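Local structure of transcriptional activator, putative, Baf family (Campylobacter jejuni, 2NRH) at residues B[10-15]-B[21-26]; B[4-9]-B[27-32]; B[87-92]-B[192-197]. The protein probably catalyses the ATP-dependent phosphorylation of pantothenate, the first step of coenzyme A biosynthesis, as a homodimeric type III pantothenate kinase. The protein carries 2 engineered substitutions. All blocks are in the same frame, centred on the assembly; numbering follows the deposited sequence.

Contact 1: residues B[10-15]-B[21-26]. Engineered in segment 21-26: Asn25 (natural residue Ser). With SO4 (sulfate ion), chain D.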
ATOM      1  N   ASN B  10       2.746  18.042   7.830  1.00 47.60           N
ATOM      2  CA  ASN B  10       4.130  17.877   7.445  1.00 50.22           C
ATOM      3  C   ASN B  10       4.538  18.464   6.092  1.00 51.17           C
ATOM      4  O   ASN B  10       5.728  18.689   5.864  1.00 50.53           O
ATOM      5  CB  ASN B  10       4.512  16.409   7.544  1.00 49.04           C
ATOM      6  CG  ASN B  10       4.616  15.948   9.003  1.00 53.30           C
ATOM      7  OD1 ASN B  10       5.333  16.566   9.841  1.00 53.51           O
ATOM      8  ND2 ASN B  10       3.911  14.874   9.328  1.00 49.35           N
ATOM      9  N   SER B  11       3.564  18.759   5.227  1.00 52.29           N
ATOM     10  CA  SER B  11       3.871  19.350   3.928  1.00 53.74           C
ATOM     11  C   SER B  11       3.110  20.647   3.546  1.00 52.91           C
ATOM     12  O   SER B  11       3.584  21.442   2.723  1.00 52.09           O
ATOM     13  CB  SER B  11       3.647  18.284   2.843  1.00 55.41           C
ATOM     14  OG  SER B  11       4.601  17.243   2.937  1.00 60.11           O
ATOM     15  N   ASN B  12       1.924  20.801   4.131  1.00 51.80           N
ATOM     16  CA  ASN B  12       0.980  21.843   3.811  1.00 51.93           C
ATOM     17  C   ASN B  12       0.419  22.400   5.115  1.00 51.83           C
ATOM     18  O   ASN B  12       0.276  21.681   6.124  1.00 51.00           O
ATOM     19  CB  ASN B  12      -0.242  21.257   3.037  1.00 52.44           C
ATOM     20  CG  ASN B  12       0.154  20.337   1.864  1.00 56.62           C
ATOM     21  OD1 ASN B  12       0.829  20.773   0.915  1.00 56.82           O
ATOM     22  ND2 ASN B  12      -0.286  19.054   1.928  1.00 58.09           N
ATOM     23  N   ALA B  13       0.069  23.676   5.082  1.00 51.75           N
ATOM     24  CA  ALA B  13      -0.839  24.248   6.064  1.00 51.28           C
ATOM     25  C   ALA B  13      -2.043  24.665   5.219  1.00 52.12           C
ATOM     26  O   ALA B  13      -1.910  25.379   4.211  1.00 53.20           O
ATOM     27  CB  ALA B  13      -0.216  25.401   6.798  1.00 49.23           C
ATOM     28  N   ASN B  14      -3.190  24.110   5.586  1.00 52.32           N
ATOM     29  CA  ASN B  14      -4.452  24.432   5.006  1.00 52.37           C
ATOM     30  C   ASN B  14      -5.148  25.423   5.922  1.00 52.63           C
ATOM     31  O   ASN B  14      -5.274  25.189   7.125  1.00 51.52           O
ATOM     32  CB  ASN B  14      -5.279  23.164   4.867  1.00 51.63           C
ATOM     33  CG  ASN B  14      -4.519  22.037   4.177  1.00 54.98           C
ATOM     34  OD1 ASN B  14      -4.573  20.878   4.642  1.00 56.41           O
ATOM     35  ND2 ASN B  14      -3.822  22.349   3.052  1.00 53.23           N
ATOM     36  N   PHE B  15      -5.566  26.537   5.327  1.00 54.09           N
ATOM     37  CA  PHE B  15      -6.262  27.635   6.023  1.00 55.10           C
ATOM     38  C   PHE B  15      -7.726  27.711   5.605  1.00 56.73           C
ATOM     39  O   PHE B  15      -8.072  27.355   4.486  1.00 55.88           O
ATOM     40  CB  PHE B  15      -5.639  28.952   5.603  1.00 53.89           C
ATOM     41  CG  PHE B  15      -4.288  29.200   6.164  1.00 51.07           C
ATOM     42  CD1 PHE B  15      -4.148  29.927   7.341  1.00 46.11           C
ATOM     43  CD2 PHE B  15      -3.150  28.713   5.515  1.00 46.43           C
ATOM     44  CE1 PHE B  15      -2.886  30.177   7.858  1.00 48.30           C
ATOM     45  CE2 PHE B  15      -1.890  28.948   6.012  1.00 48.68           C
ATOM     46  CZ  PHE B  15      -1.745  29.713   7.196  1.00 49.29           C
ATOM     47  N   TYR B  21     -11.000  28.859   1.422  1.00 65.39           N
ATOM     48  CA  TYR B  21     -10.031  27.811   1.697  1.00 65.79           C
ATOM     49  C   TYR B  21      -8.775  28.005   0.872  1.00 64.65           C
ATOM     50  O   TYR B  21      -8.855  28.173  -0.348  1.00 64.92           O
ATOM     51  CB  TYR B  21     -10.669  26.452   1.390  1.00 67.91           C
ATOM     52  CG  TYR B  21      -9.819  25.215   1.618  1.00 70.85           C
ATOM     53  CD1 TYR B  21      -9.933  24.489   2.799  1.00 72.52           C
ATOM     54  CD2 TYR B  21      -8.943  24.726   0.620  1.00 74.32           C
ATOM     55  CE1 TYR B  21      -9.178  23.335   3.028  1.00 73.56           C
ATOM     56  CE2 TYR B  21      -8.176  23.546   0.834  1.00 75.00           C
ATOM     57  CZ  TYR B  21      -8.311  22.867   2.057  1.00 74.59           C
ATOM     58  OH  TYR B  21      -7.595  21.710   2.332  1.00 74.87           O
ATOM     59  N   PHE B  22      -7.610  27.978   1.528  1.00 61.90           N
ATOM     60  CA  PHE B  22      -6.354  28.002   0.797  1.00 59.34           C
ATOM     61  C   PHE B  22      -5.250  27.149   1.405  1.00 58.09           C
ATOM     62  O   PHE B  22      -5.272  26.839   2.607  1.00 57.45           O
ATOM     63  CB  PHE B  22      -5.881  29.436   0.488  1.00 58.68           C
ATOM     64  CG  PHE B  22      -5.467  30.244   1.704  1.00 58.29           C
ATOM     65  CD1 PHE B  22      -4.110  30.411   2.020  1.00 54.52           C
ATOM     66  CD2 PHE B  22      -6.419  30.870   2.500  1.00 57.88           C
ATOM     67  CE1 PHE B  22      -3.715  31.164   3.123  1.00 55.64           C
ATOM     68  CE2 PHE B  22      -6.016  31.670   3.616  1.00 58.73           C
ATOM     69  CZ  PHE B  22      -4.674  31.804   3.914  1.00 56.70           C
ATOM     70  N   THR B  23      -4.291  26.793   0.565  1.00 56.00           N
ATOM     71  CA  THR B  23      -3.192  25.971   0.987  1.00 56.22           C
ATOM     72  C   THR B  23      -1.865  26.653   0.763  1.00 55.48           C
ATOM     73  O   THR B  23      -1.604  27.154  -0.343  1.00 56.02           O
ATOM     74  CB  THR B  23      -3.207  24.592   0.299  1.00 56.55           C
ATOM     75  OG1 THR B  23      -4.386  23.904   0.711  1.00 57.85           O
ATOM     76  CG2 THR B  23      -2.024  23.762   0.742  1.00 54.51           C
ATOM     77  N   LEU B  24      -1.049  26.711   1.827  1.00 54.05           N
ATOM     78  CA  LEU B  24       0.367  27.098   1.683  1.00 53.32           C
ATOM     79  C   LEU B  24       1.328  25.905   1.910  1.00 53.29           C
ATOM     80  O   LEU B  24       1.013  24.984   2.661  1.00 53.26           O
ATOM     81  CB  LEU B  24       0.734  28.245   2.637  1.00 51.51           C
ATOM     82  CG  LEU B  24      -0.246  29.397   2.764  1.00 50.39           C
ATOM     83  CD1 LEU B  24       0.171  30.300   3.964  1.00 47.59           C
ATOM     84  CD2 LEU B  24      -0.313  30.181   1.477  1.00 43.40           C
ATOM     85  N   ASN B  25       2.511  25.950   1.310  1.00 53.14           N
ATOM     86  CA  ASN B  25       3.514  24.961   1.658  1.00 53.51           C
ATOM     87  C   ASN B  25       4.220  25.447   2.904  1.00 53.68           C
ATOM     88  O   ASN B  25       3.843  26.472   3.431  1.00 53.44           O
ATOM     89  CB  ASN B  25       4.471  24.653   0.505  1.00 52.97           C
ATOM     90  CG  ASN B  25       5.348  25.820   0.125  1.00 54.38           C
ATOM     91  OD1 ASN B  25       5.743  26.653   0.962  1.00 55.24           O
ATOM     92  ND2 ASN B  25       5.672  25.890  -1.153  1.00 50.86           N
ATOM     93  N   ILE B  26       5.231  24.725   3.368  1.00 54.30           N
ATOM     94  CA  ILE B  26       5.803  25.023   4.676  1.00 55.29           C
ATOM     95  C   ILE B  26       6.699  26.273   4.693  1.00 54.96           C
ATOM     96  O   ILE B  26       6.605  27.046   5.628  1.00 54.51           O
ATOM     97  CB  ILE B  26       6.469  23.765   5.411  1.00 56.28           C
ATOM     98  CG1 ILE B  26       5.436  22.619   5.670  1.00 56.19           C
ATOM     99  CG2 ILE B  26       7.095  24.174   6.769  1.00 55.21           C
ATOM    100  CD1 ILE B  26       4.058  23.114   6.097  1.00 54.52           C
TER
HETATM  101  S   SO4 D 218       0.459  16.738   4.731  1.00 98.66           S
HETATM  102  O1  SO4 D 218      -0.648  15.979   4.149  1.00 99.66           O
HETATM  103  O2  SO4 D 218       1.610  16.531   3.848  1.00100.96           O
HETATM  104  O3  SO4 D 218       0.106  18.150   4.759  1.00 97.07           O
HETATM  105  O4  SO4 D 218       0.767  16.244   6.091  1.00 97.68           O
HETATM  106  O   HOH W   1       6.190  22.140   2.001  1.00 56.42           O

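Contact 2: residues B[4-9]-B[27-32]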
ATOM      1  N   LEU B   4     -10.323  32.851  11.182  1.00 61.78           N
ATOM      2  CA  LEU B   4      -9.217  32.224  10.481  1.00 59.72           C
ATOM      3  C   LEU B   4      -8.780  30.922  11.187  1.00 58.68           C
ATOM      4  O   LEU B   4      -8.295  30.952  12.315  1.00 58.49           O
ATOM      5  CB  LEU B   4      -8.050  33.207  10.318  1.00 58.39           C
ATOM      6  CG  LEU B   4      -6.935  32.803   9.328  1.00 59.36           C
ATOM      7  CD1 LEU B   4      -7.409  31.893   8.188  1.00 54.78           C
ATOM      8  CD2 LEU B   4      -6.215  34.019   8.730  1.00 59.13           C
ATOM      9  N   LEU B   5      -8.968  29.793  10.509  1.00 57.30           N
ATOM     10  CA  LEU B   5      -8.532  28.494  11.013  1.00 55.67           C
ATOM     11  C   LEU B   5      -7.357  27.954  10.211  1.00 54.70           C
ATOM     12  O   LEU B   5      -7.292  28.157   9.014  1.00 54.66           O
ATOM     13  CB  LEU B   5      -9.690  27.490  10.971  1.00 55.63           C
ATOM     14  CG  LEU B   5     -10.969  27.898  11.706  1.00 55.20           C
ATOM     15  CD1 LEU B   5     -12.140  26.941  11.406  1.00 54.04           C
ATOM     16  CD2 LEU B   5     -10.719  27.996  13.217  1.00 53.33           C
ATOM     17  N   CYS B   6      -6.459  27.233  10.894  1.00 53.40           N
ATOM     18  CA  CYS B   6      -5.263  26.646  10.311  1.00 51.23           C
ATOM     19  C   CYS B   6      -5.082  25.171  10.716  1.00 50.40           C
ATOM     20  O   CYS B   6      -5.063  24.811  11.913  1.00 49.75           O
ATOM     21  CB  CYS B   6      -4.003  27.475  10.640  1.00 51.31           C
ATOM     22  SG  CYS B   6      -2.639  27.060   9.534  1.00 53.87           S
ATOM     23  N   ASP B   7      -4.968  24.312   9.705  1.00 49.38           N
ATOM     24  CA  ASP B   7      -4.700  22.879   9.887  1.00 48.83           C
ATOM     25  C   ASP B   7      -3.300  22.545   9.320  1.00 47.85           C
ATOM     26  O   ASP B   7      -3.107  22.453   8.094  1.00 48.82           O
ATOM     27  CB  ASP B   7      -5.856  22.077   9.258  1.00 48.71           C
ATOM     28  CG  ASP B   7      -5.453  20.696   8.805  1.00 51.15           C
ATOM     29  OD1 ASP B   7      -4.701  20.042   9.519  1.00 54.22           O
ATOM     30  OD2 ASP B   7      -5.898  20.231   7.724  1.00 56.81           O
ATOM     31  N   ILE B   8      -2.314  22.418  10.212  1.00 47.16           N
ATOM     32  CA  ILE B   8      -0.911  22.345   9.814  1.00 46.93           C
ATOM     33  C   ILE B   8      -0.343  20.906   9.759  1.00 46.01           C
ATOM     34  O   ILE B   8      -0.348  20.196  10.744  1.00 45.04           O
ATOM     35  CB  ILE B   8      -0.025  23.235  10.748  1.00 47.46           C
ATOM     36  CG1 ILE B   8      -0.541  24.665  10.772  1.00 48.50           C
ATOM     37  CG2 ILE B   8       1.512  23.161  10.335  1.00 47.22           C
ATOM     38  CD1 ILE B   8      -0.213  25.465  12.071  1.00 48.50           C
ATOM     39  N   GLY B   9       0.139  20.498   8.591  1.00 46.04           N
ATOM     40  CA  GLY B   9       0.698  19.189   8.371  1.00 45.17           C
ATOM     41  C   GLY B   9       2.225  19.197   8.201  1.00 46.76           C
ATOM     42  O   GLY B   9       2.904  20.215   8.402  1.00 46.87           O
ATOM     43  N   ASP B  27       7.532  26.452   3.664  1.00 54.86           N
ATOM     44  CA  ASP B  27       8.244  27.698   3.405  1.00 54.26           C
ATOM     45  C   ASP B  27       7.296  28.901   3.377  1.00 53.51           C
ATOM     46  O   ASP B  27       7.505  29.898   4.095  1.00 53.77           O
ATOM     47  CB  ASP B  27       8.997  27.605   2.075  1.00 55.12           C
ATOM     48  CG  ASP B  27      10.179  26.603   2.116  1.00 59.34           C
ATOM     49  OD1 ASP B  27      10.625  26.246   3.241  1.00 58.27           O
ATOM     50  OD2 ASP B  27      10.664  26.172   1.013  1.00 62.83           O
ATOM     51  N   GLN B  28       6.229  28.806   2.587  1.00 53.19           N
ATOM     52  CA  GLN B  28       5.193  29.848   2.560  1.00 52.26           C
ATOM     53  C   GLN B  28       4.611  30.073   3.952  1.00 53.93           C
ATOM     54  O   GLN B  28       4.351  31.231   4.371  1.00 53.87           O
ATOM     55  CB  GLN B  28       4.100  29.541   1.518  1.00 51.58           C
ATOM     56  CG  GLN B  28       4.614  29.710   0.025  1.00 50.63           C
ATOM     57  CD  GLN B  28       3.851  28.901  -0.987  1.00 52.12           C
ATOM     58  OE1 GLN B  28       2.916  28.154  -0.656  1.00 54.64           O
ATOM     59  NE2 GLN B  28       4.249  29.022  -2.251  1.00 49.21           N
ATOM     60  N   PHE B  29       4.410  28.974   4.690  1.00 53.89           N
ATOM     61  CA  PHE B  29       3.744  29.092   5.952  1.00 53.75           C
ATOM     62  C   PHE B  29       4.663  29.875   6.941  1.00 54.24           C
ATOM     63  O   PHE B  29       4.217  30.712   7.755  1.00 52.80           O
ATOM     64  CB  PHE B  29       3.396  27.702   6.524  1.00 52.78           C
ATOM     65  CG  PHE B  29       2.959  27.754   7.990  1.00 49.95           C
ATOM     66  CD1 PHE B  29       1.683  28.163   8.323  1.00 46.21           C
ATOM     67  CD2 PHE B  29       3.843  27.442   8.997  1.00 46.93           C
ATOM     68  CE1 PHE B  29       1.274  28.229   9.622  1.00 47.20           C
ATOM     69  CE2 PHE B  29       3.441  27.511  10.357  1.00 51.23           C
ATOM     70  CZ  PHE B  29       2.179  27.907  10.664  1.00 49.76           C
ATOM     71  N   LEU B  30       5.942  29.585   6.861  1.00 54.73           N
ATOM     72  CA  LEU B  30       6.867  30.190   7.790  1.00 58.12           C
ATOM     73  C   LEU B  30       6.984  31.738   7.613  1.00 59.69           C
ATOM     74  O   LEU B  30       7.356  32.443   8.556  1.00 60.41           O
ATOM     75  CB  LEU B  30       8.228  29.471   7.701  1.00 57.41           C
ATOM     76  CG  LEU B  30       8.202  28.009   8.186  1.00 57.20           C
ATOM     77  CD1 LEU B  30       9.443  27.227   7.763  1.00 58.26           C
ATOM     78  CD2 LEU B  30       8.030  27.942   9.688  1.00 60.31           C
ATOM     79  N   GLU B  31       6.619  32.242   6.431  1.00 61.54           N
ATOM     80  CA  GLU B  31       6.728  33.673   6.079  1.00 64.31           C
ATOM     81  C   GLU B  31       5.417  34.416   6.204  1.00 65.50           C
ATOM     82  O   GLU B  31       5.378  35.610   5.922  1.00 67.06           O
ATOM     83  CB  GLU B  31       7.129  33.860   4.608  1.00 64.27           C
ATOM     84  CG  GLU B  31       8.498  33.346   4.205  1.00 67.38           C
ATOM     85  CD  GLU B  31       9.617  33.973   5.009  1.00 72.62           C
ATOM     86  OE1 GLU B  31       9.633  35.229   5.165  1.00 75.48           O
ATOM     87  OE2 GLU B  31      10.477  33.198   5.481  1.00 73.81           O
ATOM     88  N   PHE B  32       4.343  33.699   6.526  1.00 65.96           N
ATOM     89  CA  PHE B  32       3.017  34.240   6.637  1.00 66.47           C
ATOM     90  C   PHE B  32       2.985  35.158   7.857  1.00 68.77           C
ATOM     91  O   PHE B  32       3.536  34.850   8.922  1.00 69.25           O
ATOM     92  CB  PHE B  32       2.054  33.065   6.787  1.00 65.21           C
ATOM     93  CG  PHE B  32       0.577  33.419   6.740  1.00 64.82           C
ATOM     94  CD1 PHE B  32      -0.055  33.706   5.545  1.00 63.93           C
ATOM     95  CD2 PHE B  32      -0.200  33.394   7.905  1.00 64.39           C
ATOM     96  CE1 PHE B  32      -1.433  33.976   5.507  1.00 63.27           C
ATOM     97  CE2 PHE B  32      -1.582  33.684   7.878  1.00 61.95           C
ATOM     98  CZ  PHE B  32      -2.194  33.965   6.682  1.00 64.06           C
TER

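Contact 3: residues B[87-92]-B[192-197]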
ATOM      1  N   GLY B  87     -19.671   6.102  12.356  1.00 58.64           N
ATOM      2  CA  GLY B  87     -19.178   6.074  11.000  1.00 58.68           C
ATOM      3  C   GLY B  87     -17.700   5.730  10.817  1.00 58.00           C
ATOM      4  O   GLY B  87     -16.935   5.558  11.785  1.00 57.84           O
ATOM      5  N   VAL B  88     -17.309   5.608   9.555  1.00 56.77           N
ATOM      6  CA  VAL B  88     -15.935   5.334   9.239  1.00 55.70           C
ATOM      7  C   VAL B  88     -15.440   6.587   8.577  1.00 55.04           C
ATOM      8  O   VAL B  88     -16.064   7.067   7.647  1.00 55.01           O
ATOM      9  CB  VAL B  88     -15.752   4.093   8.368  1.00 55.60           C
ATOM     10  CG1 VAL B  88     -14.283   3.999   7.871  1.00 53.86           C
ATOM     11  CG2 VAL B  88     -16.112   2.877   9.175  1.00 54.03           C
ATOM     12  N   VAL B  89     -14.349   7.135   9.142  1.00 54.17           N
ATOM     13  CA  VAL B  89     -13.657   8.321   8.629  1.00 51.41           C
ATOM     14  C   VAL B  89     -12.345   7.993   7.898  1.00 50.94           C
ATOM     15  O   VAL B  89     -11.479   7.360   8.434  1.00 50.10           O
ATOM     16  CB  VAL B  89     -13.446   9.367   9.703  1.00 50.52           C
ATOM     17  CG1 VAL B  89     -12.907  10.661   9.068  1.00 49.42           C
ATOM     18  CG2 VAL B  89     -14.754   9.662  10.415  1.00 50.51           C
ATOM     19  N   VAL B  90     -12.266   8.441   6.641  1.00 51.34           N
ATOM     20  CA  VAL B  90     -11.161   8.178   5.710  1.00 49.99           C
ATOM     21  C   VAL B  90     -10.634   9.523   5.267  1.00 50.68           C
ATOM     22  O   VAL B  90     -11.372  10.306   4.706  1.00 51.82           O
ATOM     23  CB  VAL B  90     -11.612   7.306   4.496  1.00 49.83           C
ATOM     24  CG1 VAL B  90     -10.378   6.847   3.616  1.00 49.35           C
ATOM     25  CG2 VAL B  90     -12.332   6.034   4.983  1.00 46.63           C
ATOM     26  N   ASP B  91      -9.378   9.819   5.606  1.00 50.62           N
ATOM     27  CA  ASP B  91      -8.681  11.009   5.129  1.00 51.35           C
ATOM     28  C   ASP B  91      -7.616  10.507   4.154  1.00 51.01           C
ATOM     29  O   ASP B  91      -6.601   9.860   4.533  1.00 50.65           O
ATOM     30  CB  ASP B  91      -8.032  11.761   6.275  1.00 51.14           C
ATOM     31  CG  ASP B  91      -7.498  13.126   5.867  1.00 57.30           C
ATOM     32  OD1 ASP B  91      -7.655  13.534   4.695  1.00 60.25           O
ATOM     33  OD2 ASP B  91      -6.917  13.833   6.754  1.00 64.29           O
ATOM     34  N   ALA B  92      -7.865  10.811   2.892  1.00 50.80           N
ATOM     35  CA  ALA B  92      -7.051  10.333   1.790  1.00 51.24           C
ATOM     36  C   ALA B  92      -6.195  11.495   1.207  1.00 51.82           C
ATOM     37  O   ALA B  92      -6.634  12.258   0.335  1.00 51.71           O
ATOM     38  CB  ALA B  92      -7.929   9.648   0.751  1.00 49.52           C
ATOM     39  N   LYS B 192     -14.702  17.914   1.928  1.00 61.97           N
ATOM     40  CA  LYS B 192     -13.370  18.496   1.884  1.00 61.39           C
ATOM     41  C   LYS B 192     -12.994  19.132   3.207  1.00 61.15           C
ATOM     42  O   LYS B 192     -11.811  19.214   3.546  1.00 61.23           O
ATOM     43  CB  LYS B 192     -13.347  19.568   0.790  1.00 61.75           C
ATOM     44  CG  LYS B 192     -12.037  20.316   0.600  1.00 62.29           C
ATOM     45  CD  LYS B 192     -12.203  21.363  -0.485  1.00 62.61           C
ATOM     46  CE  LYS B 192     -10.860  21.811  -0.996  1.00 67.19           C
ATOM     47  NZ  LYS B 192     -10.980  23.230  -1.537  1.00 73.63           N
ATOM     48  N   LEU B 193     -13.999  19.582   3.945  1.00 59.71           N
ATOM     49  CA  LEU B 193     -13.761  20.349   5.142  1.00 59.78           C
ATOM     50  C   LEU B 193     -14.012  19.604   6.442  1.00 58.89           C
ATOM     51  O   LEU B 193     -14.274  20.237   7.446  1.00 60.02           O
ATOM     52  CB  LEU B 193     -14.608  21.624   5.141  1.00 60.46           C
ATOM     53  CG  LEU B 193     -14.669  22.565   3.928  1.00 62.60           C
ATOM     54  CD1 LEU B 193     -15.883  23.481   4.063  1.00 65.40           C
ATOM     55  CD2 LEU B 193     -13.431  23.409   3.754  1.00 63.54           C
ATOM     56  N   LEU B 194     -13.898  18.282   6.462  1.00 57.51           N
ATOM     57  CA  LEU B 194     -14.164  17.551   7.702  1.00 56.84           C
ATOM     58  C   LEU B 194     -13.433  18.067   8.954  1.00 57.07           C
ATOM     59  O   LEU B 194     -14.016  18.159  10.053  1.00 58.36           O
ATOM     60  CB  LEU B 194     -13.854  16.063   7.554  1.00 55.35           C
ATOM     61  CG  LEU B 194     -15.036  15.150   7.418  1.00 54.67           C
ATOM     62  CD1 LEU B 194     -14.615  13.785   7.869  1.00 47.37           C
ATOM     63  CD2 LEU B 194     -16.298  15.671   8.258  1.00 54.13           C
ATOM     64  N   ILE B 195     -12.155  18.362   8.772  1.00 56.12           N
ATOM     65  CA  ILE B 195     -11.255  18.701   9.845  1.00 54.64           C
ATOM     66  C   ILE B 195     -11.651  20.075  10.359  1.00 54.53           C
ATOM     67  O   ILE B 195     -11.764  20.265  11.556  1.00 53.91           O
ATOM     68  CB  ILE B 195      -9.758  18.635   9.354  1.00 53.27           C
ATOM     69  CG1 ILE B 195      -9.304  17.186   9.288  1.00 53.09           C
ATOM     70  CG2 ILE B 195      -8.840  19.321  10.295  1.00 51.34           C
ATOM     71  CD1 ILE B 195      -7.846  17.008   8.917  1.00 53.89           C
ATOM     72  N   PHE B 196     -11.842  21.026   9.445  1.00 54.81           N
ATOM     73  CA  PHE B 196     -12.225  22.391   9.815  1.00 54.80           C
ATOM     74  C   PHE B 196     -13.585  22.436  10.500  1.00 56.08           C
ATOM     75  O   PHE B 196     -13.859  23.383  11.241  1.00 56.80           O
ATOM     76  CB  PHE B 196     -12.262  23.305   8.586  1.00 54.55           C
ATOM     77  CG  PHE B 196     -10.934  23.736   8.108  1.00 53.26           C
ATOM     78  CD1 PHE B 196     -10.044  24.390   8.958  1.00 51.70           C
ATOM     79  CD2 PHE B 196     -10.562  23.507   6.783  1.00 56.50           C
ATOM     80  CE1 PHE B 196      -8.786  24.790   8.509  1.00 51.22           C
ATOM     81  CE2 PHE B 196      -9.305  23.907   6.310  1.00 54.11           C
ATOM     82  CZ  PHE B 196      -8.411  24.556   7.184  1.00 54.39           C
ATOM     83  N   ARG B 197     -14.446  21.459  10.216  1.00 56.68           N
ATOM     84  CA  ARG B 197     -15.700  21.279  10.960  1.00 59.05           C
ATOM     85  C   ARG B 197     -15.474  20.821  12.429  1.00 58.03           C
ATOM     86  O   ARG B 197     -16.117  21.328  13.348  1.00 58.74           O
ATOM     87  CB  ARG B 197     -16.634  20.287  10.244  1.00 58.63           C
ATOM     88  CG  ARG B 197     -17.172  20.759   8.899  1.00 62.74           C
ATOM     89  CD  ARG B 197     -18.395  19.899   8.385  1.00 64.03           C
ATOM     90  NE  ARG B 197     -19.393  20.758   7.715  1.00 74.82           N
ATOM     91  CZ  ARG B 197     -20.707  20.499   7.622  1.00 77.80           C
ATOM     92  NH1 ARG B 197     -21.248  19.381   8.126  1.00 77.00           N
ATOM     93  NH2 ARG B 197     -21.491  21.370   6.996  1.00 79.83           N
TER

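Contact 1: residues B[10-15]-B[21-26]
Ala13 to Phe15 run antiparallel to Phe22 to Leu24 in a beta hairpin, their short strand axes 4.7 Å apart, with Ala13–Leu24 and Phe15–Phe22 as the hydrogen-bonded pairs. The bond from Phe15 N to Phe22 O, 2.8 Å, is nearly straight at 174°. On the face bearing these four residues the phenyl rings of Phe15 and Phe22 are almost parallel, planes at 4°, but displaced so far that little of one ring covers the other. Over the Phe22 ring lies Phe15 CB, a CH-pi contact 3.5 Å from the ring centroid. Phe22 CG stands between the backbone N and the carbonyl carbon (chi1 68°), which brings its ring back across Phe15. Leu24 CD1 packs obliquely on Phe15 CE2 at 3.2 Å. The other, more exposed face suits polar residues: Asn14 lies alongside Thr23, its ND2 giving Thr23 OG1 a weak, bent hydrogen bond of 2.9 Å. A water joins Ser11 O to Ile26 N, and the backbone N of Asn10 and of Asn12 make weak bonds to a sulfate also held by Ser94, consistent with the predicted ATP site. The engineered Asn25, N-cap of helix 26-30, accepts a bond from Gln28 N on OD1. Strand 21-25 forms an edge of its sheet, strand 12-16 adjoins strand 4-8, and Phe29 of helix 26-30 covers Ala13 and Phe15, whose apolar side chains suit that buried face.

Contact 2: residues B[4-9]-B[27-32]
Cys6 and Ile8 meet Phe29 in the hydrophobic layer between the first beta strand of an ASKHA (actin-like ATPase) domain and the short helix 26-30 that follows the hairpin. Strand 4-8 is the middle strand of a five-stranded sheet, and its end, from Asp7 on, belongs to the segment predicted to bind ATP. Its residues point in turn to the two faces: Cys6 and Ile8 look toward helix 26-30, whereas Leu5 and Asp7 touch helix 194-204 on the other face. The backbones stay well apart, with 9.1 Å between Ile8 CA and Phe29 CA, so the gap is spanned by side chains alone and no hydrogen bond crosses it. A large aromatic ring suits the helix position because it can reach the sheet from that distance. Phe29 CG is anti to its backbone N (chi1 168°), which sends the ring away from the helix, with CE1 and CZ leading. Ile8 crosses it at about a right angle and puts its delta methyl closest, CD1 to Phe29 CZ being 3.7 Å. Cys6 SG, small and polarisable, makes a sulfur-aromatic contact 5.3 Å from the ring centroid and 64° off the ring normal, an oblique approach. All three residues are buried, as befits side chains with no charge to solvate. Leu47 closes on Phe29 and Ile8 from a neighbouring loop, and Ile38 of the adjoining strand 38-42 touches Cys6. The chain turns at the end of segment 27-32, where Phe32 N bonds back to Phe29 O at 3.2 Å. Phe29 CE1 is the atom shared by both partners, lying 4.0 Å from Ile8 CD1 and 4.1 Å from Cys6 SG.

Contact 3: residues B[87-92]-B[192-197]
Val89 and Leu194 reach toward each other tip to tip, methyl against methyl, with Val89 CG1 3.8 Å from Leu194 CD1. With CG1 trans to the backbone N (chi1 -172°), Val89 directs this branch to the beginning of helix 194-204. Leu194, in its first turn, answers with a chi1 of -105°, well off a staggered value, which carries its branched end to the strand. A beta-branched valine fits the extended backbone, and the longer leucine spans most of the gap; Asp91 CA and Leu194 CA, the nearest alpha carbons, are still 8.9 Å apart. Two residues along the strand, on the same face, Asp91 meets Ile195 differently. Their side chains cross at about a right angle, and Asp91 OD2 comes to 4.0 Å from Ile195 CD1, a van der Waals contact between a carboxylate oxygen and a methyl group. The isoleucine, whose CB does not point straight at the strand, gets there through its extended CG1–CD1 arm. Arg197 N bonds to Leu193 O, closing the first helical turn, which carries both hydrophobic residues. Ala80 of helix 75-81 touches both Val89 and Ile195, and Thr174 of strand 171-174 touches Asp91 and Leu194. Asp91 is a predicted potassium ligand, and the side chain of Ile195 lies about 4 Å from those of Asp7 and of the predicted proton acceptor Asp76. Helix 194-204 thus packs on the middle strand of the second sheet and reaches Asp7 of the first, as in the two-domain ASKHA fold, with its active site expected between the domains.

Contacts 1 and 2 belong to the same sheet and nest along the chain, with helix 26-30 following directly on strand 21-25; contact 3 comes from the second sheet, whose strand order repeats that of the first. Contact 1 lies at the surface and is bound mainly by backbone hydrogen bonds, with a polar and an apolar face. Contacts 2 and 3 are buried strand-to-helix meetings that depend on side-chain contacts, contact 3 adding a carboxylate close to the presumed active site. Asn14 O and Asp7 N, 2.7 Å apart, probably bond contact 1 to contact 2. Phe196 packs against contacts 1 and 2, while Leu194 and Ile195 meet strand 87-92, so helix 194-204 touches both sheets.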